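Local structure of putative uncharacterized protein (Cricetid herpesvirus 2, 4ZKQ) at residues V281-F295 with Y388-L400. The protein binds chemokines and probably acts as a decoy receptor of a rodent gammaherpesvirus. Sequence-based numbering, arbitrary orientation.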
loop_
_atom_site.group_PDB
_atom_site.type_symbol
_atom_site.label_atom_id
_atom_site.label_comp_id
_atom_site.label_asym_id
_atom_site.label_seq_id
_atom_site.Cartn_x
_atom_site.Cartn_y
_atom_site.Cartn_z
ATOM N N VAL A 281 -8.014 3.601 -27.177
ATOM C CA VAL A 281 -8.596 2.309 -26.864
ATOM C C VAL A 281 -7.501 1.287 -27.037
ATOM O O VAL A 281 -6.873 1.207 -28.091
ATOM C CB VAL A 281 -9.790 1.979 -27.756
ATOM C CG1 VAL A 281 -10.357 0.609 -27.403
ATOM C CG2 VAL A 281 -10.839 3.039 -27.592
ATOM N N THR A 282 -7.248 0.519 -25.989
ATOM C CA THR A 282 -6.115 -0.381 -26.005
ATOM C C THR A 282 -6.460 -1.580 -26.885
ATOM O O THR A 282 -7.553 -2.130 -26.769
ATOM C CB THR A 282 -5.743 -0.831 -24.588
ATOM O OG1 THR A 282 -5.650 0.320 -23.735
ATOM C CG2 THR A 282 -4.417 -1.567 -24.595
ATOM N N PRO A 283 -5.539 -1.978 -27.782
ATOM C CA PRO A 283 -5.798 -3.139 -28.643
ATOM C C PRO A 283 -6.044 -4.428 -27.867
ATOM O O PRO A 283 -5.301 -4.753 -26.942
ATOM C CB PRO A 283 -4.515 -3.257 -29.469
ATOM C CG PRO A 283 -3.928 -1.905 -29.462
ATOM C CD PRO A 283 -4.262 -1.325 -28.120
ATOM N N GLY A 284 -7.082 -5.155 -28.258
ATOM C CA GLY A 284 -7.402 -6.426 -27.640
ATOM C C GLY A 284 -8.325 -7.209 -28.548
ATOM O O GLY A 284 -8.750 -6.703 -29.584
ATOM N N ARG A 285 -8.629 -8.445 -28.165
ATOM C CA ARG A 285 -9.558 -9.269 -28.928
ATOM C C ARG A 285 -10.933 -9.238 -28.278
ATOM O O ARG A 285 -11.085 -9.597 -27.111
ATOM C CB ARG A 285 -9.046 -10.704 -29.031
ATOM C CG ARG A 285 -9.612 -11.470 -30.218
ATOM C CD ARG A 285 -9.041 -12.873 -30.308
ATOM N NE ARG A 285 -9.574 -13.746 -29.267
ATOM C CZ ARG A 285 -9.197 -15.007 -29.081
ATOM N NH1 ARG A 285 -8.275 -15.553 -29.865
ATOM N NH2 ARG A 285 -9.739 -15.723 -28.106
ATOM N N TYR A 286 -11.931 -8.806 -29.041
ATOM C CA TYR A 286 -13.300 -8.723 -28.545
ATOM C C TYR A 286 -14.084 -9.984 -28.894
ATOM O O TYR A 286 -14.036 -10.463 -30.026
ATOM C CB TYR A 286 -14.000 -7.491 -29.120
ATOM C CG TYR A 286 -13.351 -6.184 -28.721
ATOM C CD1 TYR A 286 -12.161 -5.768 -29.307
ATOM C CD2 TYR A 286 -13.925 -5.365 -27.758
ATOM C CE1 TYR A 286 -11.562 -4.575 -28.944
ATOM C CE2 TYR A 286 -13.334 -4.170 -27.389
ATOM C CZ TYR A 286 -12.154 -3.781 -27.985
ATOM O OH TYR A 286 -11.566 -2.594 -27.618
ATOM N N GLU A 287 -14.792 -10.522 -27.905
ATOM C CA GLU A 287 -15.641 -11.692 -28.100
ATOM C C GLU A 287 -17.076 -11.381 -27.690
ATOM O O GLU A 287 -17.869 -12.291 -27.436
ATOM C CB GLU A 287 -15.110 -12.882 -27.299
ATOM C CG GLU A 287 -13.699 -13.302 -27.685
ATOM C CD GLU A 287 -13.128 -14.358 -26.760
ATOM O OE1 GLU A 287 -13.857 -14.821 -25.857
ATOM O OE2 GLU A 287 -11.945 -14.726 -26.934
ATOM N N ASP A 288 -17.396 -10.090 -27.610
ATOM C CA ASP A 288 -18.742 -9.620 -27.272
ATOM C C ASP A 288 -19.080 -9.862 -25.800
ATOM O O ASP A 288 -19.657 -8.995 -25.140
ATOM C CB ASP A 288 -19.779 -10.287 -28.170
ATOM N N LYS A 289 -18.738 -11.044 -25.297
ATOM C CA LYS A 289 -18.898 -11.366 -23.885
ATOM C C LYS A 289 -17.737 -10.820 -23.054
ATOM O O LYS A 289 -17.907 -10.485 -21.881
ATOM C CB LYS A 289 -19.004 -12.880 -23.701
ATOM C CG LYS A 289 -20.077 -13.535 -24.564
ATOM C CD LYS A 289 -20.108 -15.050 -24.389
ATOM C CE LYS A 289 -18.822 -15.714 -24.867
ATOM N NZ LYS A 289 -18.504 -15.389 -26.287
ATOM N N GLN A 290 -16.556 -10.733 -23.665
ATOM C CA GLN A 290 -15.371 -10.243 -22.967
ATOM C C GLN A 290 -14.289 -9.736 -23.918
ATOM O O GLN A 290 -14.275 -10.074 -25.101
ATOM C CB GLN A 290 -14.787 -11.348 -22.084
ATOM C CG GLN A 290 -14.160 -12.499 -22.850
ATOM C CD GLN A 290 -13.690 -13.611 -21.936
ATOM O OE1 GLN A 290 -14.095 -13.695 -20.776
ATOM N NE2 GLN A 290 -12.829 -14.473 -22.456
ATOM N N ILE A 291 -13.392 -8.913 -23.381
ATOM C CA ILE A 291 -12.191 -8.492 -24.091
ATOM C C ILE A 291 -11.000 -9.252 -23.524
ATOM O O ILE A 291 -10.859 -9.364 -22.307
ATOM C CB ILE A 291 -11.920 -6.979 -23.956
ATOM C CG1 ILE A 291 -13.197 -6.167 -24.189
ATOM C CG2 ILE A 291 -10.814 -6.555 -24.923
ATOM C CD1 ILE A 291 -13.052 -4.696 -23.843
ATOM N N SER A 292 -10.146 -9.764 -24.405
ATOM C CA SER A 292 -8.949 -10.484 -23.991
ATOM C C SER A 292 -7.691 -9.762 -24.451
ATOM O O SER A 292 -7.568 -9.377 -25.616
ATOM C CB SER A 292 -8.967 -11.911 -24.538
ATOM O OG SER A 292 -10.113 -12.602 -24.076
ATOM N N TYR A 293 -6.769 -9.570 -23.515
ATOM C CA TYR A 293 -5.476 -8.970 -23.805
ATOM C C TYR A 293 -4.377 -9.975 -23.526
ATOM O O TYR A 293 -4.439 -10.703 -22.535
ATOM C CB TYR A 293 -5.241 -7.722 -22.956
ATOM C CG TYR A 293 -6.338 -6.686 -23.006
ATOM C CD1 TYR A 293 -6.409 -5.773 -24.046
ATOM C CD2 TYR A 293 -7.278 -6.598 -21.992
ATOM C CE1 TYR A 293 -7.397 -4.814 -24.085
ATOM C CE2 TYR A 293 -8.270 -5.642 -22.020
ATOM C CZ TYR A 293 -8.324 -4.751 -23.069
ATOM O OH TYR A 293 -9.307 -3.801 -23.100
ATOM N N THR A 294 -3.368 -10.004 -24.387
ATOM C CA THR A 294 -2.204 -10.835 -24.149
ATOM C C THR A 294 -0.930 -10.025 -24.302
ATOM O O THR A 294 -0.890 -9.025 -25.019
ATOM C CB THR A 294 -2.158 -12.051 -25.103
ATOM O OG1 THR A 294 -1.941 -11.607 -26.446
ATOM C CG2 THR A 294 -3.457 -12.832 -25.031
ATOM N N PHE A 295 0.106 -10.457 -23.595
ATOM C CA PHE A 295 1.415 -9.832 -23.692
ATOM C C PHE A 295 2.478 -10.817 -23.238
ATOM O O PHE A 295 2.197 -11.753 -22.482
ATOM C CB PHE A 295 1.482 -8.553 -22.853
ATOM C CG PHE A 295 1.150 -8.759 -21.396
ATOM C CD1 PHE A 295 2.135 -9.110 -20.489
ATOM C CD2 PHE A 295 -0.142 -8.589 -20.938
ATOM C CE1 PHE A 295 1.831 -9.296 -19.150
ATOM C CE2 PHE A 295 -0.455 -8.776 -19.605
ATOM C CZ PHE A 295 0.534 -9.127 -18.711
ATOM N N TYR A 388 11.082 -6.924 -9.452
ATOM C CA TYR A 388 10.483 -6.356 -10.672
ATOM C C TYR A 388 8.991 -6.123 -10.509
ATOM O O TYR A 388 8.300 -6.918 -9.870
ATOM C CB TYR A 388 10.677 -7.279 -11.875
ATOM C CG TYR A 388 12.063 -7.340 -12.455
ATOM C CD1 TYR A 388 13.062 -8.072 -11.836
ATOM C CD2 TYR A 388 12.360 -6.704 -13.653
ATOM C CE1 TYR A 388 14.328 -8.153 -12.377
ATOM C CE2 TYR A 388 13.621 -6.777 -14.205
ATOM C CZ TYR A 388 14.603 -7.502 -13.562
ATOM O OH TYR A 388 15.860 -7.576 -14.108
ATOM N N SER A 389 8.496 -5.044 -11.115
ATOM C CA SER A 389 7.063 -4.817 -11.217
ATOM C C SER A 389 6.709 -4.303 -12.600
ATOM O O SER A 389 7.449 -3.516 -13.195
ATOM C CB SER A 389 6.574 -3.830 -10.156
ATOM O OG SER A 389 7.167 -2.559 -10.329
ATOM N N GLU A 390 5.579 -4.787 -13.104
ATOM C CA GLU A 390 5.033 -4.383 -14.397
ATOM C C GLU A 390 3.610 -3.920 -14.198
ATOM O O GLU A 390 2.772 -4.696 -13.743
ATOM C CB GLU A 390 5.040 -5.539 -15.402
ATOM C CG GLU A 390 6.381 -5.872 -15.997
ATOM C CD GLU A 390 6.313 -7.086 -16.904
ATOM O OE1 GLU A 390 5.189 -7.508 -17.253
ATOM O OE2 GLU A 390 7.379 -7.621 -17.267
ATOM N N GLY A 391 3.341 -2.662 -14.532
ATOM C CA GLY A 391 1.986 -2.146 -14.546
ATOM C C GLY A 391 1.508 -1.986 -15.976
ATOM O O GLY A 391 2.286 -1.623 -16.863
ATOM N N ARG A 392 0.232 -2.277 -16.199
ATOM C CA ARG A 392 -0.362 -2.191 -17.525
ATOM C C ARG A 392 -1.743 -1.572 -17.445
ATOM O O ARG A 392 -2.631 -2.096 -16.773
ATOM C CB ARG A 392 -0.434 -3.574 -18.173
ATOM C CG ARG A 392 0.932 -4.170 -18.403
ATOM C CD ARG A 392 0.889 -5.497 -19.121
ATOM N NE ARG A 392 2.200 -6.144 -19.089
ATOM C CZ ARG A 392 3.137 -6.015 -20.024
ATOM N NH1 ARG A 392 2.929 -5.262 -21.099
ATOM N NH2 ARG A 392 4.292 -6.648 -19.883
ATOM N N GLU A 393 -1.905 -0.437 -18.116
ATOM C CA GLU A 393 -3.187 0.243 -18.186
ATOM C C GLU A 393 -3.920 -0.203 -19.438
ATOM O O GLU A 393 -3.310 -0.373 -20.499
ATOM C CB GLU A 393 -2.996 1.767 -18.185
ATOM C CG GLU A 393 -2.431 2.313 -16.881
ATOM C CD GLU A 393 -2.229 3.818 -16.888
ATOM O OE1 GLU A 393 -2.852 4.515 -17.720
ATOM O OE2 GLU A 393 -1.442 4.306 -16.052
ATOM N N TYR A 394 -5.229 -0.398 -19.299
ATOM C CA TYR A 394 -6.091 -0.755 -20.415
ATOM C C TYR A 394 -7.262 0.208 -20.474
ATOM O O TYR A 394 -7.937 0.447 -19.468
ATOM C CB TYR A 394 -6.588 -2.196 -20.290
ATOM C CG TYR A 394 -5.479 -3.218 -20.348
ATOM C CD1 TYR A 394 -5.069 -3.744 -21.560
ATOM C CD2 TYR A 394 -4.844 -3.656 -19.192
ATOM C CE1 TYR A 394 -4.066 -4.669 -21.631
ATOM C CE2 TYR A 394 -3.831 -4.590 -19.251
ATOM C CZ TYR A 394 -3.447 -5.092 -20.482
ATOM O OH TYR A 394 -2.442 -6.019 -20.591
ATOM N N TYR A 395 -7.473 0.780 -21.657
ATOM C CA TYR A 395 -8.557 1.723 -21.897
ATOM C C TYR A 395 -9.615 1.016 -22.727
ATOM O O TYR A 395 -9.363 0.602 -23.863
ATOM C CB TYR A 395 -8.039 2.982 -22.599
ATOM C CG TYR A 395 -6.782 3.525 -21.962
ATOM C CD1 TYR A 395 -6.725 3.759 -20.597
ATOM C CD2 TYR A 395 -5.645 3.770 -22.715
ATOM C CE1 TYR A 395 -5.579 4.236 -20.003
ATOM C CE2 TYR A 395 -4.489 4.248 -22.128
ATOM C CZ TYR A 395 -4.463 4.478 -20.769
ATOM O OH TYR A 395 -3.319 4.954 -20.171
ATOM N N LEU A 396 -10.787 0.849 -22.126
ATOM C CA LEU A 396 -11.878 0.100 -22.731
ATOM C C LEU A 396 -12.862 1.020 -23.440
ATOM O O LEU A 396 -12.993 2.190 -23.083
ATOM C CB LEU A 396 -12.627 -0.704 -21.662
ATOM C CG LEU A 396 -12.021 -2.010 -21.152
ATOM C CD1 LEU A 396 -10.681 -1.784 -20.485
ATOM C CD2 LEU A 396 -12.990 -2.679 -20.185
ATOM N N ASP A 397 -13.548 0.484 -24.444
ATOM C CA ASP A 397 -14.704 1.154 -25.035
ATOM C C ASP A 397 -15.948 0.295 -24.814
ATOM O O ASP A 397 -16.978 0.490 -25.455
ATOM C CB ASP A 397 -14.483 1.434 -26.525
ATOM C CG ASP A 397 -14.018 0.210 -27.293
ATOM O OD1 ASP A 397 -14.095 -0.912 -26.750
ATOM O OD2 ASP A 397 -13.577 0.375 -28.451
ATOM N N ARG A 398 -15.827 -0.663 -23.899
ATOM C CA ARG A 398 -16.956 -1.440 -23.408
ATOM C C ARG A 398 -17.190 -1.061 -21.956
ATOM O O ARG A 398 -16.274 -0.586 -21.283
ATOM C CB ARG A 398 -16.689 -2.941 -23.521
ATOM C CG ARG A 398 -16.370 -3.426 -24.919
ATOM C CD ARG A 398 -17.600 -3.422 -25.805
ATOM N NE ARG A 398 -17.362 -4.123 -27.065
ATOM C CZ ARG A 398 -16.857 -3.563 -28.162
ATOM N NH1 ARG A 398 -16.533 -2.275 -28.176
ATOM N NH2 ARG A 398 -16.680 -4.294 -29.255
ATOM N N VAL A 399 -18.407 -1.265 -21.469
ATOM C CA VAL A 399 -18.689 -1.012 -20.065
ATOM C C VAL A 399 -18.307 -2.267 -19.284
ATOM O O VAL A 399 -18.696 -3.381 -19.636
ATOM C CB VAL A 399 -20.175 -0.620 -19.826
ATOM C CG1 VAL A 399 -21.115 -1.809 -20.017
ATOM C CG2 VAL A 399 -20.346 -0.010 -18.443
ATOM N N LEU A 400 -17.500 -2.077 -18.248
ATOM C CA LEU A 400 -17.033 -3.181 -17.424
ATOM C C LEU A 400 -18.202 -3.796 -16.668
ATOM O O LEU A 400 -19.126 -3.087 -16.270
ATOM C CB LEU A 400 -15.963 -2.692 -16.445
ATOM C CG LEU A 400 -15.163 -3.754 -15.699
ATOM C CD1 LEU A 400 -14.206 -4.424 -16.648
ATOM C CD2 LEU A 400 -14.416 -3.127 -14.533
HETATM O O HOH W 1 -9.483 -1.993 -25.118
HETATM O O HOH W 2 -1.654 -6.074 -23.651
#
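Thr282 and Tyr395 are joined by a reciprocal pair of hydrogen bonds where two layers of a beta-sandwich-like domain meet, a worked example of how facing sheets can be tied by a connecting loop at one end and by side chains in between. Thr282 N donates to Tyr395 O at 3.0 Å. In return, Tyr395 N reaches Thr282 OG1 at 2.8 Å in a nearly straight bond (173°). With OG1 beside the backbone N (chi1 -49°), the threonine presents its amide and its hydroxyl to the same residue. A water then extends the link: it donates to Thr282 O and Tyr395 O and accepts from Tyr293 OH, so that the buried phenol end is tied to both backbones.

Further along, strands 290-295 and 388-395 run roughly antiparallel, with axes 10.5 Å apart, too far for strand pairing; side chains fill the interval. Tyr293 and Tyr394 reach in from facing strands and overlap obliquely, their ring planes at 35°, with Tyr394 CD1 over the centre of the Tyr293 ring. Beyond them the guanidinium of Arg392 lies flat on Phe295 in a cation-pi stack, while a salt bridge from Arg392 NH2 to Glu390 OE1 helps fix the rotation of the guanidinium; Glu390 OE2 is in turn hydrogen-bonded to Thr297 OG1, and Tyr222 makes a second cation-pi contact with the arginine. At the loop end, the poorly ordered Arg398 is bent at chi2, so that Tyr286 CD2 lies over one face of its guanidinium, and its NH1 pairs with Asp397 OD1. Between these groups Ile291 CD1 touches Leu396 CG and also meets Arg398 CG, the methylene that lies in plane at the edge of the Tyr286 ring; Ile291 CD1 and Arg398 CG are 3.7 Å apart.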